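Local structure of amidohydrolase 3 domain-containing protein (Bacillus thuringiensis serovar konkukian, 3GGM) at residues Gly11-Thr15 with Leu54-Ala59; Val3-Ile7 with Ser44-Thr49. The protein probably hydrolyses carbon-nitrogen bonds other than peptide bonds, as a member of the amidohydrolase 3 family, this chain holding only its N-terminal part. One frame throughout, in Å; residues are numbered along the deposited sequence.

Interaction 1. Residues Gly11-Thr15 with Leu54-Ala59; sequences GKITT and LKRKRA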
# COMPACT_ATOMS: atom_id res chain seq x y z
N GLY A 11 2.47 14.74 12.56
CA GLY A 11 2.91 13.85 11.50
C GLY A 11 2.78 14.47 10.12
O GLY A 11 2.65 15.69 9.98
N LYS A 12 2.83 13.63 9.09
CA LYS A 12 2.69 14.08 7.72
C LYS A 12 1.54 13.24 7.18
O LYS A 12 1.66 12.02 7.08
CB LYS A 12 3.96 13.80 6.92
CG LYS A 12 5.20 14.46 7.51
CD LYS A 12 6.47 13.89 6.91
CE LYS A 12 7.71 14.52 7.52
NZ LYS A 12 8.96 13.92 6.96
N ILE A 13 0.44 13.90 6.85
CA ILE A 13 -0.75 13.20 6.37
C ILE A 13 -1.29 13.78 5.07
O ILE A 13 -1.73 14.93 5.01
CB ILE A 13 -1.84 13.24 7.45
CG1 ILE A 13 -1.25 12.85 8.81
CG2 ILE A 13 -2.98 12.29 7.06
CD1 ILE A 13 -2.09 13.25 10.00
N THR A 14 -1.28 12.96 4.02
CA THR A 14 -1.78 13.39 2.72
C THR A 14 -3.30 13.29 2.64
O THR A 14 -3.88 12.29 3.05
CB THR A 14 -1.19 12.53 1.59
OG1 THR A 14 0.24 12.70 1.57
CG2 THR A 14 -1.76 12.97 0.23
N THR A 15 -3.93 14.34 2.11
CA THR A 15 -5.37 14.32 1.94
C THR A 15 -5.65 14.68 0.48
O THR A 15 -4.80 15.25 -0.21
CB THR A 15 -6.08 15.35 2.86
OG1 THR A 15 -6.12 16.62 2.21
CG2 THR A 15 -5.34 15.48 4.20
N LEU A 54 2.58 11.16 16.27
CA LEU A 54 3.21 10.49 15.14
C LEU A 54 4.73 10.71 15.04
O LEU A 54 5.40 10.08 14.21
CB LEU A 54 2.54 10.95 13.83
CG LEU A 54 1.07 10.54 13.68
CD1 LEU A 54 0.44 11.27 12.51
CD2 LEU A 54 0.98 9.02 13.51
N LYS A 55 5.26 11.62 15.85
CA LYS A 55 6.70 11.91 15.84
C LYS A 55 7.25 12.09 14.42
O LYS A 55 8.30 11.55 14.07
CB LYS A 55 7.46 10.79 16.56
CG LYS A 55 7.08 10.68 18.03
CD LYS A 55 7.99 9.72 18.79
CE LYS A 55 7.71 9.78 20.27
NZ LYS A 55 8.49 8.75 21.03
N ARG A 56 6.51 12.86 13.63
CA ARG A 56 6.83 13.19 12.24
C ARG A 56 6.84 12.05 11.24
O ARG A 56 7.37 12.18 10.15
CB ARG A 56 8.15 13.98 12.17
CG ARG A 56 7.99 15.44 12.67
CD ARG A 56 7.31 16.33 11.64
NE ARG A 56 8.22 16.69 10.55
CZ ARG A 56 7.85 17.26 9.40
NH1 ARG A 56 6.57 17.54 9.18
NH2 ARG A 56 8.76 17.57 8.49
N LYS A 57 6.24 10.92 11.61
CA LYS A 57 6.12 9.79 10.70
C LYS A 57 4.99 10.16 9.75
O LYS A 57 4.13 10.98 10.10
CB LYS A 57 5.68 8.52 11.42
CG LYS A 57 6.63 7.94 12.44
CD LYS A 57 5.98 6.74 13.12
CE LYS A 57 6.93 6.06 14.09
NZ LYS A 57 7.27 6.93 15.24
N ARG A 58 4.97 9.55 8.57
CA ARG A 58 3.90 9.79 7.62
C ARG A 58 2.78 8.85 8.01
O ARG A 58 3.03 7.67 8.26
CB ARG A 58 4.36 9.46 6.20
CG ARG A 58 3.23 9.56 5.17
CD ARG A 58 3.76 9.40 3.74
NE ARG A 58 4.71 10.46 3.39
CZ ARG A 58 4.38 11.74 3.23
NH1 ARG A 58 3.13 12.14 3.38
NH2 ARG A 58 5.32 12.62 2.90
N ALA A 59 1.55 9.35 8.07
CA ALA A 59 0.42 8.50 8.41
C ALA A 59 -0.36 8.16 7.13
O ALA A 59 -0.67 9.05 6.34
CB ALA A 59 -0.48 9.20 9.41
O HOH W 1 4.43 17.71 10.52
O HOH W 2 8.66 11.22 7.86
O HOH W 3 0.01 10.35 4.13
O HOH W 4 -2.82 9.68 4.10
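Arg56 folds back toward Lys12 through bends at chi2 (-77°) and chi3, while Lys12 runs extended beyond CG. Their side chains cross at about a right angle. The backbone beneath them is a parallel pairing of strand 12-14 with strand 58-61, within the protein's small N-terminal beta domain, and a type I' turn from Leu54 to Lys57 leads into it. Its register is set by the Lys12-Arg58 bridge and by two hydrogen bonds that grip Lys12 from both ends: Lys12 N gives to Lys57 O (3.1 Å), and Lys12 O takes from Ala59 N (2.8 Å, 159° at the hydrogen). Gly11 has no side chain, which lets Leu54 CD1 come to 3.7 Å from its CA. On the buried face, Ile13 CG1 rests on the methyl CB of Ala59 at 3.8 Å, and Ile13 leans on Val23 and Ile26.

On the other face the contact is charged. Arg58 CG lies anti to the backbone N (chi1 174°), and a bend at chi3 brings the guanidinium back beside Lys12, whose CB lies over one face, 3.9 Å above the plane and offset toward the rim. NE of Arg58 forms a salt bridge with Asp65 of the third subunit. Arg58 and Ala59 also pair in parallel with a strand of the second subunit, carrying the sheet across the interface. Thr14 OG1, close to Arg58 NH1, is hydrogen-bonded to Glu22 OE2.

Lys12 NZ and Arg56 NH2 are close like charges (4.0 Å). One water accepts from Lys12 NZ and donates to the backbone O of Arg56; another accepts from Arg56 NH1 and donates to Gly11 O. Lys12 meets the Arg56 guanidinium through carbon, its CE standing 3.3 Å above the plane, over the centre.

Interaction 2. Residues Val3-Ile7 with Ser44-Thr49; sequences VPDMI and SATEKT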
# COMPACT_ATOMS: atom_id res chain seq x y z
N VAL A 3 -16.84 14.93 20.28
CA VAL A 3 -15.53 14.56 20.79
C VAL A 3 -14.98 13.38 19.99
O VAL A 3 -15.63 12.35 19.86
CB VAL A 3 -15.59 14.17 22.28
CG1 VAL A 3 -14.20 13.89 22.80
CG2 VAL A 3 -16.23 15.28 23.09
N PRO A 4 -13.76 13.52 19.43
CA PRO A 4 -13.17 12.43 18.65
C PRO A 4 -12.67 11.29 19.53
O PRO A 4 -12.30 11.50 20.69
CB PRO A 4 -12.02 13.12 17.91
CG PRO A 4 -11.57 14.16 18.91
CD PRO A 4 -12.90 14.72 19.41
N ASP A 5 -12.65 10.08 18.99
CA ASP A 5 -12.17 8.93 19.75
C ASP A 5 -10.66 8.85 19.66
O ASP A 5 -9.99 8.39 20.59
CB ASP A 5 -12.77 7.63 19.22
CG ASP A 5 -14.29 7.62 19.28
OD1 ASP A 5 -14.85 8.18 20.24
OD2 ASP A 5 -14.91 7.04 18.36
N MET A 6 -10.11 9.32 18.55
CA MET A 6 -8.68 9.27 18.32
C MET A 6 -8.18 10.52 17.61
O MET A 6 -8.87 11.08 16.77
CB MET A 6 -8.35 8.03 17.48
CG MET A 6 -6.97 8.01 16.86
SD MET A 6 -5.65 7.78 18.05
CE MET A 6 -5.86 6.00 18.40
N ILE A 7 -6.97 10.94 17.95
CA ILE A 7 -6.34 12.10 17.32
C ILE A 7 -4.87 11.79 17.09
O ILE A 7 -4.12 11.59 18.04
CB ILE A 7 -6.43 13.36 18.20
CG1 ILE A 7 -7.88 13.82 18.32
CG2 ILE A 7 -5.55 14.46 17.61
CD1 ILE A 7 -8.06 15.09 19.13
N SER A 44 -9.89 19.88 20.95
CA SER A 44 -11.21 19.24 20.88
C SER A 44 -11.24 17.93 21.65
O SER A 44 -12.31 17.36 21.89
CB SER A 44 -11.58 18.96 19.43
OG SER A 44 -10.80 17.89 18.92
N ALA A 45 -10.06 17.45 22.04
CA ALA A 45 -9.95 16.19 22.77
C ALA A 45 -10.41 16.28 24.22
O ALA A 45 -10.45 17.36 24.82
CB ALA A 45 -8.51 15.71 22.72
N THR A 46 -10.76 15.13 24.79
CA THR A 46 -11.16 15.02 26.19
C THR A 46 -10.56 13.72 26.72
O THR A 46 -10.02 12.92 25.96
CB THR A 46 -12.71 14.96 26.36
OG1 THR A 46 -13.23 13.79 25.72
CG2 THR A 46 -13.35 16.20 25.76
N GLU A 47 -10.65 13.52 28.03
CA GLU A 47 -10.11 12.33 28.69
C GLU A 47 -10.25 11.04 27.88
O GLU A 47 -9.34 10.21 27.86
CB GLU A 47 -10.80 12.15 30.05
CG GLU A 47 -10.61 13.31 31.01
CD GLU A 47 -9.29 13.24 31.78
OE1 GLU A 47 -9.12 12.31 32.59
OE2 GLU A 47 -8.43 14.12 31.56
N LYS A 48 -11.38 10.88 27.20
CA LYS A 48 -11.64 9.68 26.41
C LYS A 48 -10.93 9.58 25.06
O LYS A 48 -10.70 8.48 24.56
CB LYS A 48 -13.15 9.53 26.20
CG LYS A 48 -13.94 9.39 27.49
CD LYS A 48 -15.39 9.02 27.22
CE LYS A 48 -16.17 8.86 28.51
NZ LYS A 48 -17.57 8.42 28.25
N THR A 49 -10.58 10.72 24.47
CA THR A 49 -9.93 10.70 23.17
C THR A 49 -8.52 10.14 23.21
O THR A 49 -7.67 10.62 23.96
CB THR A 49 -9.88 12.12 22.56
OG1 THR A 49 -8.82 12.86 23.17
CG2 THR A 49 -11.18 12.85 22.81
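Apolar contact comes chiefly from Ile7, Pro4 and Val3. Ile7 CD1 ends its side chain on the methyl of Ala45, 3.7 Å from CB; with CG1 anti to the carbonyl carbon (chi1 -67°), the branch reaches across to the loop. Val3 and Thr46 approach tip to tip, Val3 CG2 lying 4.0 Å from Thr46 CG2. Pro4 brings CG to 3.8 Å from Ser44 OG, a van der Waals contact; the hydroxyl is hydrogen-bonded to Leu41 O. The Pro4 side chain also touches Ala27 and Thr29 of strand 22-29.

The segment 44-49 belongs to the loop between strands 32-37 and 50-53, and a type I beta turn from Thr46 to Thr49 shapes it. Thr46 O receives two bonds from Thr49, one from its N at 2.7 Å and one from its OG1 at 3.0 Å, the hydroxyl lying in the carbonyl plane on a lone pair.

Between the two backbones no conventional hydrogen bond forms. A CA-H...O contact joins Thr49 CA to Asp5 O at 3.5 Å, with 135° at the hydrogen. Asp5 and Met6 both face Ile28 in a classic beta bulge, where strand 6-9 begins to pair with strand 22-29, and Asp5 OD2 takes a hydrogen bond from Asp30 N.

Overall arrangement
Both contacts are partly buried and both reach the same mixed sheet, yet they lie on opposite sides of the chain's centre, about 18 Å apart between centres. Interaction 1 is the larger, 482 against 319 Å², and the nearer to the middle; it joins strand 12-14 to the turn and the start of strand 58-61. It carries two backbone hydrogen bonds, which interaction 2 lacks, with charged side chains on one face and apolar ones on the other. Interaction 2 instead packs the start of strand 6-9 against the loop before strand 50-53, by apolar and weak contacts. Strands 6-9 and 12-14 both pair antiparallel with strand 22-29. Other subunits reach only interaction 1; none touches interaction 2.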